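Local atomic coordinates of sugar-binding transport ATP-binding protein (PDB entry 1V43), a protein that probably hydrolyses ATP to drive sugar uptake, serving as the ATP-binding subunit of an ABC transporter. Residues E246-E251 and I288-M293; K282-G287 and I360-K365; T99-I104 and E133-Y138; L129-L134 and R147-V152. One frame throughout, in Å; residues are numbered along the deposited sequence.

Interaction 1. Residues E246-E251 and I288-M293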
# COMPACT_ATOMS: atom_id res chain seq x y z
N GLU A 246 0.11 11.13 -2.85
CA GLU A 246 -0.73 12.28 -2.58
C GLU A 246 -0.79 13.37 -3.64
O GLU A 246 0.10 13.50 -4.46
CB GLU A 246 -0.26 12.91 -1.27
CG GLU A 246 -0.57 12.08 -0.05
CD GLU A 246 -0.02 12.71 1.23
OE1 GLU A 246 0.20 13.94 1.25
OE2 GLU A 246 0.18 11.95 2.21
N MET A 247 -1.84 14.17 -3.60
CA MET A 247 -1.99 15.29 -4.53
C MET A 247 -0.87 16.28 -4.29
O MET A 247 -0.54 16.58 -3.15
CB MET A 247 -3.32 16.00 -4.29
CG MET A 247 -3.44 17.35 -5.02
SD MET A 247 -5.01 18.22 -4.66
CE MET A 247 -6.21 17.05 -5.34
N ASN A 248 -0.27 16.79 -5.37
CA ASN A 248 0.80 17.78 -5.24
C ASN A 248 0.19 19.11 -4.80
O ASN A 248 -0.75 19.61 -5.42
CB ASN A 248 1.51 17.97 -6.58
CG ASN A 248 2.18 16.71 -7.07
OD1 ASN A 248 1.73 16.08 -8.03
ND2 ASN A 248 3.24 16.31 -6.40
N ILE A 249 0.72 19.68 -3.72
CA ILE A 249 0.23 20.97 -3.22
C ILE A 249 1.34 22.02 -3.36
O ILE A 249 2.36 21.95 -2.68
CB ILE A 249 -0.21 20.87 -1.73
CG1 ILE A 249 -1.34 19.85 -1.57
CG2 ILE A 249 -0.70 22.22 -1.25
CD1 ILE A 249 -2.60 20.21 -2.32
N LEU A 250 1.13 22.98 -4.25
CA LEU A 250 2.13 24.02 -4.48
C LEU A 250 1.62 25.42 -4.19
O LEU A 250 0.55 25.82 -4.65
CB LEU A 250 2.63 23.96 -5.92
CG LEU A 250 3.28 22.65 -6.37
CD1 LEU A 250 3.88 22.83 -7.76
CD2 LEU A 250 4.34 22.23 -5.38
N GLU A 251 2.41 26.18 -3.45
CA GLU A 251 2.07 27.55 -3.10
C GLU A 251 2.29 28.46 -4.30
O GLU A 251 3.38 28.50 -4.85
CB GLU A 251 2.95 28.00 -1.93
CG GLU A 251 2.54 29.29 -1.27
CD GLU A 251 3.34 29.55 -0.01
OE1 GLU A 251 3.18 30.64 0.58
OE2 GLU A 251 4.12 28.66 0.40
N ILE A 288 -2.55 19.42 -7.90
CA ILE A 288 -2.79 18.56 -9.06
C ILE A 288 -2.24 17.20 -8.68
O ILE A 288 -1.14 17.10 -8.15
CB ILE A 288 -2.11 19.11 -10.34
CG1 ILE A 288 -2.50 18.22 -11.52
CG2 ILE A 288 -0.60 19.18 -10.18
CD1 ILE A 288 -1.94 18.68 -12.82
N ARG A 289 -3.04 16.15 -8.89
CA ARG A 289 -2.63 14.79 -8.52
C ARG A 289 -1.63 14.18 -9.48
O ARG A 289 -1.71 14.41 -10.68
CB ARG A 289 -3.85 13.85 -8.44
CG ARG A 289 -4.87 14.23 -7.38
CD ARG A 289 -5.90 13.12 -7.25
NE ARG A 289 -7.02 13.46 -6.39
CZ ARG A 289 -7.05 13.31 -5.08
NH1 ARG A 289 -6.00 12.82 -4.44
NH2 ARG A 289 -8.17 13.59 -4.41
N PRO A 290 -0.67 13.38 -8.96
CA PRO A 290 0.38 12.70 -9.74
C PRO A 290 -0.22 11.98 -10.95
O PRO A 290 0.34 12.02 -12.05
CB PRO A 290 0.96 11.70 -8.73
CG PRO A 290 0.81 12.43 -7.41
CD PRO A 290 -0.59 13.03 -7.53
N GLU A 291 -1.37 11.33 -10.74
CA GLU A 291 -2.05 10.60 -11.80
C GLU A 291 -2.80 11.50 -12.78
O GLU A 291 -3.39 11.00 -13.74
CB GLU A 291 -3.04 9.57 -11.22
CG GLU A 291 -4.24 10.20 -10.50
CD GLU A 291 -4.04 10.35 -8.99
OE1 GLU A 291 -2.90 10.62 -8.55
OE2 GLU A 291 -5.02 10.19 -8.24
N HIS A 292 -2.81 12.81 -12.54
CA HIS A 292 -3.50 13.72 -13.45
C HIS A 292 -2.50 14.52 -14.27
O HIS A 292 -2.83 15.55 -14.85
CB HIS A 292 -4.45 14.66 -12.69
CG HIS A 292 -5.63 13.95 -12.10
ND1 HIS A 292 -6.11 12.76 -12.61
CD2 HIS A 292 -6.39 14.22 -11.01
CE1 HIS A 292 -7.11 12.33 -11.86
NE2 HIS A 292 -7.30 13.20 -10.88
N MET A 293 -1.28 14.00 -14.32
CA MET A 293 -0.21 14.60 -15.09
C MET A 293 0.39 13.46 -15.90
O MET A 293 0.10 12.29 -15.65
CB MET A 293 0.87 15.17 -14.17
CG MET A 293 0.43 16.35 -13.32
SD MET A 293 1.60 16.68 -11.98
CE MET A 293 2.75 17.41 -12.83

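Interaction 2. Residues K282-G287 and I360-K365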
# COMPACT_ATOMS: atom_id res chain seq x y z
N LYS A 282 -2.84 37.63 -4.68
CA LYS A 282 -2.74 36.96 -3.38
C LYS A 282 -2.25 35.52 -3.56
O LYS A 282 -2.33 34.96 -4.66
CB LYS A 282 -4.11 36.96 -2.70
CG LYS A 282 -4.06 37.01 -1.19
CD LYS A 282 -3.52 38.35 -0.70
CE LYS A 282 -3.56 38.44 0.82
NZ LYS A 282 -3.13 39.78 1.32
N THR A 283 -1.73 34.93 -2.49
CA THR A 283 -1.23 33.56 -2.54
C THR A 283 -2.29 32.51 -2.21
O THR A 283 -3.07 32.65 -1.26
CB THR A 283 -0.05 33.36 -1.58
OG1 THR A 283 1.06 34.15 -2.01
CG2 THR A 283 0.36 31.89 -1.55
N VAL A 284 -2.31 31.44 -3.01
CA VAL A 284 -3.25 30.34 -2.83
C VAL A 284 -2.50 29.03 -2.98
O VAL A 284 -1.35 29.02 -3.41
CB VAL A 284 -4.38 30.40 -3.87
CG1 VAL A 284 -5.24 31.63 -3.62
CG2 VAL A 284 -3.81 30.44 -5.28
N LEU A 285 -3.13 27.92 -2.61
CA LEU A 285 -2.48 26.62 -2.72
C LEU A 285 -2.98 25.92 -3.98
O LEU A 285 -4.18 25.69 -4.14
CB LEU A 285 -2.75 25.78 -1.47
CG LEU A 285 -2.28 26.40 -0.15
CD1 LEU A 285 -2.60 25.46 0.99
CD2 LEU A 285 -0.77 26.67 -0.20
N PHE A 286 -2.05 25.62 -4.88
CA PHE A 286 -2.32 24.94 -6.15
C PHE A 286 -2.19 23.43 -5.93
O PHE A 286 -1.28 22.98 -5.23
CB PHE A 286 -1.30 25.39 -7.19
CG PHE A 286 -1.32 24.59 -8.47
CD1 PHE A 286 -2.34 24.76 -9.40
CD2 PHE A 286 -0.31 23.68 -8.75
CE1 PHE A 286 -2.35 24.05 -10.59
CE2 PHE A 286 -0.31 22.96 -9.94
CZ PHE A 286 -1.33 23.15 -10.86
N GLY A 287 -3.08 22.66 -6.52
CA GLY A 287 -3.02 21.22 -6.36
C GLY A 287 -3.35 20.44 -7.62
O GLY A 287 -4.29 20.77 -8.34
N ILE A 360 -7.30 20.28 -12.07
CA ILE A 360 -6.59 21.14 -11.13
C ILE A 360 -7.45 21.64 -9.97
O ILE A 360 -8.67 21.75 -10.09
CB ILE A 360 -5.98 22.34 -11.87
CG1 ILE A 360 -4.71 21.88 -12.60
CG2 ILE A 360 -5.70 23.49 -10.92
CD1 ILE A 360 -3.96 22.99 -13.30
N HIS A 361 -6.81 21.93 -8.85
CA HIS A 361 -7.49 22.44 -7.67
C HIS A 361 -6.74 23.67 -7.15
O HIS A 361 -5.55 23.84 -7.40
CB HIS A 361 -7.54 21.38 -6.56
CG HIS A 361 -8.21 20.10 -6.98
ND1 HIS A 361 -9.57 19.92 -6.94
CD2 HIS A 361 -7.70 18.97 -7.51
CE1 HIS A 361 -9.87 18.73 -7.43
NE2 HIS A 361 -8.75 18.13 -7.79
N VAL A 362 -7.46 24.52 -6.42
CA VAL A 362 -6.89 25.73 -5.82
C VAL A 362 -7.54 25.89 -4.45
O VAL A 362 -8.76 25.92 -4.34
CB VAL A 362 -7.23 26.99 -6.65
CG1 VAL A 362 -6.50 28.20 -6.06
CG2 VAL A 362 -6.85 26.78 -8.12
N PHE A 363 -6.73 25.98 -3.40
CA PHE A 363 -7.27 26.12 -2.06
C PHE A 363 -6.80 27.42 -1.40
O PHE A 363 -5.64 27.83 -1.55
CB PHE A 363 -6.83 24.94 -1.17
CG PHE A 363 -7.06 23.58 -1.78
CD1 PHE A 363 -6.17 23.06 -2.72
CD2 PHE A 363 -8.15 22.79 -1.39
CE1 PHE A 363 -6.37 21.79 -3.28
CE2 PHE A 363 -8.36 21.52 -1.94
CZ PHE A 363 -7.47 21.02 -2.89
N ASP A 364 -7.70 28.08 -0.68
CA ASP A 364 -7.34 29.31 0.02
C ASP A 364 -6.19 28.93 0.94
O ASP A 364 -6.27 27.92 1.63
CB ASP A 364 -8.51 29.80 0.86
CG ASP A 364 -8.16 31.03 1.67
OD1 ASP A 364 -7.36 30.91 2.63
OD2 ASP A 364 -8.68 32.12 1.35
N LYS A 365 -5.12 29.72 0.96
CA LYS A 365 -3.97 29.38 1.78
C LYS A 365 -4.20 29.46 3.29
O LYS A 365 -3.51 28.78 4.06
CB LYS A 365 -2.76 30.26 1.42
CG LYS A 365 -1.51 29.84 2.18
CD LYS A 365 -0.31 30.74 1.94
CE LYS A 365 0.81 30.37 2.92
NZ LYS A 365 1.96 31.32 2.90

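Interaction 3. Residues T99-I104 and E133-Y138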
# COMPACT_ATOMS: atom_id res chain seq x y z
N THR A 99 -17.73 -24.69 18.12
CA THR A 99 -17.73 -25.03 16.71
C THR A 99 -18.22 -23.79 15.95
O THR A 99 -18.80 -22.89 16.55
CB THR A 99 -18.66 -26.22 16.45
OG1 THR A 99 -18.58 -26.60 15.07
CG2 THR A 99 -20.08 -25.87 16.78
N VAL A 100 -17.98 -23.72 14.64
CA VAL A 100 -18.44 -22.58 13.88
C VAL A 100 -19.92 -22.38 14.19
O VAL A 100 -20.36 -21.27 14.49
CB VAL A 100 -18.24 -22.78 12.36
CG1 VAL A 100 -18.93 -21.65 11.58
CG2 VAL A 100 -16.76 -22.78 12.03
N TYR A 101 -20.69 -23.47 14.16
CA TYR A 101 -22.11 -23.39 14.44
C TYR A 101 -22.36 -22.79 15.83
O TYR A 101 -23.27 -21.98 16.02
CB TYR A 101 -22.74 -24.78 14.38
CG TYR A 101 -24.25 -24.80 14.56
CD1 TYR A 101 -25.10 -24.95 13.47
CD2 TYR A 101 -24.82 -24.69 15.84
CE1 TYR A 101 -26.49 -24.99 13.64
CE2 TYR A 101 -26.22 -24.72 16.02
CZ TYR A 101 -27.04 -24.87 14.92
OH TYR A 101 -28.42 -24.87 15.10
N GLU A 102 -21.56 -23.22 16.80
CA GLU A 102 -21.70 -22.74 18.17
C GLU A 102 -21.22 -21.30 18.30
O GLU A 102 -21.81 -20.50 19.02
CB GLU A 102 -20.92 -23.65 19.13
CG GLU A 102 -21.66 -24.94 19.46
CD GLU A 102 -23.00 -24.69 20.15
OE1 GLU A 102 -22.99 -24.12 21.26
OE2 GLU A 102 -24.05 -25.05 19.58
N ASN A 103 -20.14 -20.98 17.59
CA ASN A 103 -19.61 -19.63 17.61
C ASN A 103 -20.72 -18.69 17.13
O ASN A 103 -21.10 -17.75 17.84
CB ASN A 103 -18.40 -19.54 16.67
CG ASN A 103 -17.70 -18.20 16.75
OD1 ASN A 103 -18.31 -17.16 16.51
ND2 ASN A 103 -16.41 -18.22 17.08
N ILE A 104 -21.27 -18.97 15.96
CA ILE A 104 -22.34 -18.13 15.40
C ILE A 104 -23.60 -18.18 16.25
O ILE A 104 -24.40 -17.22 16.27
CB ILE A 104 -22.69 -18.56 13.96
CG1 ILE A 104 -21.44 -18.47 13.08
CG2 ILE A 104 -23.80 -17.66 13.40
CD1 ILE A 104 -21.64 -18.97 11.65
N GLU A 133 -20.28 -25.21 5.03
CA GLU A 133 -19.52 -26.45 5.09
C GLU A 133 -18.50 -26.50 6.22
O GLU A 133 -17.77 -27.48 6.35
CB GLU A 133 -18.80 -26.71 3.76
CG GLU A 133 -19.50 -26.22 2.47
CD GLU A 133 -20.86 -26.86 2.19
OE1 GLU A 133 -21.29 -26.85 1.01
OE2 GLU A 133 -21.51 -27.37 3.12
N LEU A 134 -18.43 -25.45 7.03
CA LEU A 134 -17.47 -25.40 8.14
C LEU A 134 -18.22 -25.38 9.45
O LEU A 134 -17.62 -25.24 10.51
CB LEU A 134 -16.62 -24.14 8.08
CG LEU A 134 -16.17 -23.64 6.71
CD1 LEU A 134 -15.44 -22.33 6.89
CD2 LEU A 134 -15.28 -24.67 6.04
N LEU A 135 -19.54 -25.52 9.37
CA LEU A 135 -20.35 -25.45 10.56
C LEU A 135 -19.96 -26.41 11.69
O LEU A 135 -20.02 -26.03 12.86
CB LEU A 135 -21.83 -25.60 10.18
CG LEU A 135 -22.37 -24.33 9.50
CD1 LEU A 135 -23.73 -24.61 8.87
CD2 LEU A 135 -22.45 -23.19 10.53
N ASN A 136 -19.56 -27.63 11.36
CA ASN A 136 -19.19 -28.58 12.40
C ASN A 136 -17.68 -28.61 12.65
O ASN A 136 -17.19 -29.47 13.39
CB ASN A 136 -19.71 -29.98 12.06
CG ASN A 136 -19.00 -30.61 10.88
OD1 ASN A 136 -18.43 -29.91 10.03
ND2 ASN A 136 -19.04 -31.93 10.80
N ARG A 137 -16.96 -27.68 12.04
CA ARG A 137 -15.51 -27.60 12.22
C ARG A 137 -15.14 -26.64 13.35
O ARG A 137 -15.95 -25.80 13.75
CB ARG A 137 -14.82 -27.17 10.93
CG ARG A 137 -15.05 -28.11 9.76
CD ARG A 137 -14.10 -27.79 8.63
NE ARG A 137 -14.48 -28.45 7.39
CZ ARG A 137 -13.79 -28.36 6.25
NH1 ARG A 137 -12.68 -27.62 6.20
NH2 ARG A 137 -14.21 -28.99 5.17
N TYR A 138 -13.93 -26.79 13.86
CA TYR A 138 -13.45 -25.95 14.95
C TYR A 138 -12.52 -24.85 14.46
O TYR A 138 -11.92 -24.96 13.38
CB TYR A 138 -12.73 -26.80 16.00
CG TYR A 138 -13.66 -27.59 16.88
CD1 TYR A 138 -13.93 -28.93 16.61
CD2 TYR A 138 -14.28 -26.99 17.97
CE1 TYR A 138 -14.81 -29.66 17.42
CE2 TYR A 138 -15.17 -27.71 18.78
CZ TYR A 138 -15.42 -29.04 18.50
OH TYR A 138 -16.28 -29.75 19.31

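Interaction 4. Residues L129-L134 and R147-V152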
# COMPACT_ATOMS: atom_id res chain seq x y z
N LEU A 129 -22.42 -16.14 4.31
CA LEU A 129 -20.97 -16.00 4.34
C LEU A 129 -20.27 -17.15 3.59
O LEU A 129 -19.04 -17.21 3.55
CB LEU A 129 -20.50 -15.94 5.79
CG LEU A 129 -20.48 -14.59 6.53
CD1 LEU A 129 -19.48 -13.67 5.85
CD2 LEU A 129 -21.88 -13.96 6.57
N GLN A 130 -21.05 -18.05 3.01
CA GLN A 130 -20.51 -19.20 2.28
C GLN A 130 -19.61 -20.05 3.18
O GLN A 130 -18.55 -20.50 2.77
CB GLN A 130 -19.73 -18.73 1.05
CG GLN A 130 -20.61 -18.20 -0.07
CD GLN A 130 -19.97 -17.05 -0.83
OE1 GLN A 130 -19.66 -16.00 -0.24
NE2 GLN A 130 -19.76 -17.23 -2.13
N ILE A 131 -20.04 -20.27 4.41
CA ILE A 131 -19.27 -21.10 5.33
C ILE A 131 -20.12 -22.26 5.85
O ILE A 131 -19.78 -22.85 6.86
CB ILE A 131 -18.76 -20.28 6.53
CG1 ILE A 131 -19.91 -19.48 7.15
CG2 ILE A 131 -17.61 -19.35 6.10
CD1 ILE A 131 -19.59 -18.89 8.50
N GLU A 132 -21.21 -22.59 5.16
CA GLU A 132 -22.09 -23.68 5.61
C GLU A 132 -21.35 -25.01 5.80
O GLU A 132 -21.75 -25.81 6.63
CB GLU A 132 -23.24 -23.95 4.63
CG GLU A 132 -23.73 -22.75 3.86
CD GLU A 132 -23.11 -22.66 2.46
OE1 GLU A 132 -21.91 -22.33 2.33
OE2 GLU A 132 -23.85 -22.94 1.49
N GLU A 133 -20.28 -25.21 5.03
CA GLU A 133 -19.52 -26.45 5.09
C GLU A 133 -18.50 -26.50 6.22
O GLU A 133 -17.77 -27.48 6.35
CB GLU A 133 -18.80 -26.71 3.76
CG GLU A 133 -19.50 -26.22 2.47
CD GLU A 133 -20.86 -26.86 2.19
OE1 GLU A 133 -21.29 -26.85 1.01
OE2 GLU A 133 -21.51 -27.37 3.12
N LEU A 134 -18.43 -25.45 7.03
CA LEU A 134 -17.47 -25.40 8.14
C LEU A 134 -18.22 -25.38 9.45
O LEU A 134 -17.62 -25.24 10.51
CB LEU A 134 -16.62 -24.14 8.08
CG LEU A 134 -16.17 -23.64 6.71
CD1 LEU A 134 -15.44 -22.33 6.89
CD2 LEU A 134 -15.28 -24.67 6.04
N ARG A 147 -11.72 -17.64 9.36
CA ARG A 147 -12.22 -17.35 10.69
C ARG A 147 -12.79 -15.94 10.60
O ARG A 147 -13.59 -15.52 11.44
CB ARG A 147 -11.07 -17.39 11.71
CG ARG A 147 -11.48 -17.70 13.15
CD ARG A 147 -12.54 -16.75 13.70
NE ARG A 147 -12.86 -17.03 15.10
CZ ARG A 147 -13.85 -16.46 15.78
NH1 ARG A 147 -14.63 -15.56 15.20
NH2 ARG A 147 -14.06 -16.78 17.05
N GLN A 148 -12.37 -15.21 9.57
CA GLN A 148 -12.86 -13.85 9.36
C GLN A 148 -14.34 -13.91 9.03
O GLN A 148 -15.17 -13.24 9.66
CB GLN A 148 -12.10 -13.19 8.21
CG GLN A 148 -12.34 -11.69 8.12
CD GLN A 148 -11.94 -10.94 9.38
OE1 GLN A 148 -10.79 -11.01 9.81
NE2 GLN A 148 -12.89 -10.21 9.97
N ARG A 149 -14.68 -14.75 8.06
CA ARG A 149 -16.05 -14.92 7.63
C ARG A 149 -16.96 -15.36 8.77
O ARG A 149 -18.13 -14.96 8.83
CB ARG A 149 -16.10 -15.94 6.49
CG ARG A 149 -15.10 -15.63 5.38
CD ARG A 149 -15.75 -15.41 4.02
NE ARG A 149 -16.30 -16.64 3.46
CZ ARG A 149 -15.57 -17.68 3.07
NH1 ARG A 149 -14.25 -17.63 3.16
NH2 ARG A 149 -16.16 -18.76 2.58
N VAL A 150 -16.43 -16.16 9.69
CA VAL A 150 -17.21 -16.64 10.83
C VAL A 150 -17.59 -15.49 11.73
O VAL A 150 -18.71 -15.42 12.24
CB VAL A 150 -16.43 -17.68 11.67
CG1 VAL A 150 -17.29 -18.16 12.84
CG2 VAL A 150 -16.00 -18.86 10.79
N ALA A 151 -16.64 -14.58 11.95
CA ALA A 151 -16.87 -13.41 12.79
C ALA A 151 -18.00 -12.56 12.23
O ALA A 151 -18.83 -12.04 12.97
CB ALA A 151 -15.57 -12.58 12.91
N VAL A 152 -18.03 -12.41 10.91
CA VAL A 152 -19.08 -11.60 10.28
C VAL A 152 -20.44 -12.27 10.39
O VAL A 152 -21.42 -11.60 10.67
CB VAL A 152 -18.79 -11.34 8.79
CG1 VAL A 152 -19.94 -10.55 8.19
CG2 VAL A 152 -17.48 -10.60 8.63

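Interaction 1. Residues E246-E251 and I288-M293
Asn248 and Ile288 form an antiparallel hydrogen-bonded pair. Asn248 N donates to Ile288 O at 2.9 Å. The return bond, Ile288 N to Asn248 O, measures 3.1 Å, and both bonds are somewhat bent. On one side of this pair Met247 packs against Arg289. Its chain starts anti to the backbone N and turns at chi3 (-63°). That bend lays the terminal methyl over the guanidinium of Arg289, with Met247 CE 3.8 Å above the plane and over its centre. The same methyl also touches the aliphatic part of the arginine, with CE 3.7 Å from Arg289 CG. Beside the pair, Glu246 O rests against the proline ring, 3.2 Å from Pro290 CD. The beta carbon of Asn248 lies near the branch methyl CG2 of Ile288.

The pairing joins the start of strand 248-255 to the end of strand 283-288, neighbours in the antiparallel sheet of the MalK-type OB-fold region. Just past it, the chain makes a short 3-10 turn at Pro290 and Glu291. His292 N bonds back to Arg289 O at 2.7 Å across this turn.

A second shell fixes the arginine. Arg289 NH2 bonds to Tyr230 O and NH1 to Ile242 O, so backbone carbonyls hold the plate on which the methionine methyl sits. Ala239 of helix 236-241 touches Met247. On the other side, Val335 packs on Asn248 and Met355 on Ile288. Met293 packs on Val337 and Met355.

Interaction 2. Residues K282-G287 and I360-K365
Phe286 and Ile360 meet edge-on. The end methyl of the isoleucine abuts the ring rim in its plane, with Ile360 CD1 only 3.3 Å from Phe286 CE1. Ile360 CG2 presses on the same ring carbon at 3.4 Å. Both methyls come to the same corner of the ring, CD1 near its plane and CG2 higher on one side. The phenyl reaches them because its CG stands anti to the backbone N (chi1 170°). On the same face Val284 and Val362 interlock at a slant. Val284 CG2 comes 3.6 Å from Val362 CG1.

Strands 283-287 and 361-364 run antiparallel, with 361-364 at the border of the five-stranded OB-fold sheet. Leu285 and Phe363 form a hydrogen-bonded pair, and so do Gly287 and His361. Both bonds of the first pair are 2.7 Å: Leu285 N to Phe363 O and Phe363 N to Leu285 O. They are nearly straight, at 171° and 165°. Between these pairs Phe286 faces Val362 without such bonds, and Val362 CA approaches Leu285 O in a CA-H...O contact.

On the face of Leu285 and Phe363, Gly287 has no side chain, and the Phe363 ring lies over that spot, with Phe363 CE1 4.6 Å from Gly287 CA. Helix 236-241 covers the same face, its Val236 touching both Leu285 and Phe363. Farther along, the extended Lys365 chain crosses Leu285 at about a right angle. Its CD then meets the methyl CG2 of Thr283, 3.7 Å away, and its amine continues to a salt bridge with Glu251.

Interaction 3. Residues T99-I104 and E133-Y138
Leu135 O is gripped by two groups of the helix start. Tyr101 N donates to it at 2.9 Å, in the carbonyl plane and on a lone pair. The hydroxyl Thr99 OG1 lies 2.7 Å from Leu135 O and 3.0 Å from Arg137 O. With OG1 anti to the backbone N (chi1 -176°), the hydroxyl sits between both carbonyls. Arg137 O has a firm donor of its own in Val100 N, 3.0 Å away and head-on to the carbonyl (178°).

The first two N-H groups of the helix, of Val100 and Tyr101, are spent on a type I beta turn, Leu134 to Arg137. Beside the polar bonds, Leu135 CD2 touches Val100 CG1 at 4.0 Å and also the beta carbon of Tyr101. Val100 CG2 comes within 3.0 Å of Leu134 O, a tight contact. Tyr101 OH turns away from the loop and bonds to Asp119 OD1 of helix 115-128.

Helix 100-105 is thereby tied to the loop after helix 115-128. Val122 of that helix touches Tyr101 and Leu135, while Val150 of helix 147-156 packs on Val100.

Interaction 4. Residues L129-L134 and R147-V152
Arg149 makes the polar contacts with the loop. Arg149 NE donates to Leu129 O at 2.8 Å, a nearly straight bond (164°) that lies close to the guanidinium plane. A second bond runs from Arg149 NH2 to Gln130 O at 3.0 Å. It is more bent (130°), and the donor stands above the carbonyl plane. NH2 also makes a weak bond to Leu129 O. Two successive carbonyls therefore meet one edge of the guanidinium and limit its rotation. The chain gets there by kinking twice, at chi2 and at chi3. The remaining terminal nitrogen, NH1, bonds to Gln146 OE1.

The apolar contacts lie beside this edge. Ile131 CG2 covers one face of the guanidinium and comes 3.7 Å from Arg149 CB; the two side chains lie alongside, pointing opposite ways. Ile131 CD1 reaches the backbone of Val150, 4.0 Å from its CA. Leu129 crosses Val152 at about a right angle, with Leu129 CD1 3.8 Å from Val152 CB. Leu129 CG also lies 3.3 Å from Arg149 O. Beyond, Leu187 of helix 174-191 touches Val152.

Backbone shape sets the acceptors in place. Gln130, with positive phi, ends helix 115-128 in a Schellman motif. Leu129 O sits at that C-terminal end, where the helix dipole would probably strengthen its pull on the positive arginine. Helix 147-156 directly follows the Leu-Ser-Gly-Gly-Gln sequence from Leu142 to Gln146, the ABC signature motif, so the contact joins the signature helix to a capped helix end in the helical subdomain characteristic of ABC ATPases.

Along the chain, interactions 3 and 4 come first, in the ABC ATPase region. Interactions 1 and 2 follow in the OB-fold region. Interactions 3 and 4 have centres 8 Å apart and share Glu133 and Leu134, so the loop after helix 115-128 is tied to helices 100-105 and 147-156. Interactions 1 and 2 have centres 12 Å apart and alternate along the chain. Strands 248-255 and 283-288 lie side by side in their sheet, and Met247 packs on His361. The two groups do not touch and lie on opposite sides of the chain's centre, interactions 1 and 3 about 50 Å apart between centres. One pair braces the ATPase helices; the other builds the OB-fold sheet.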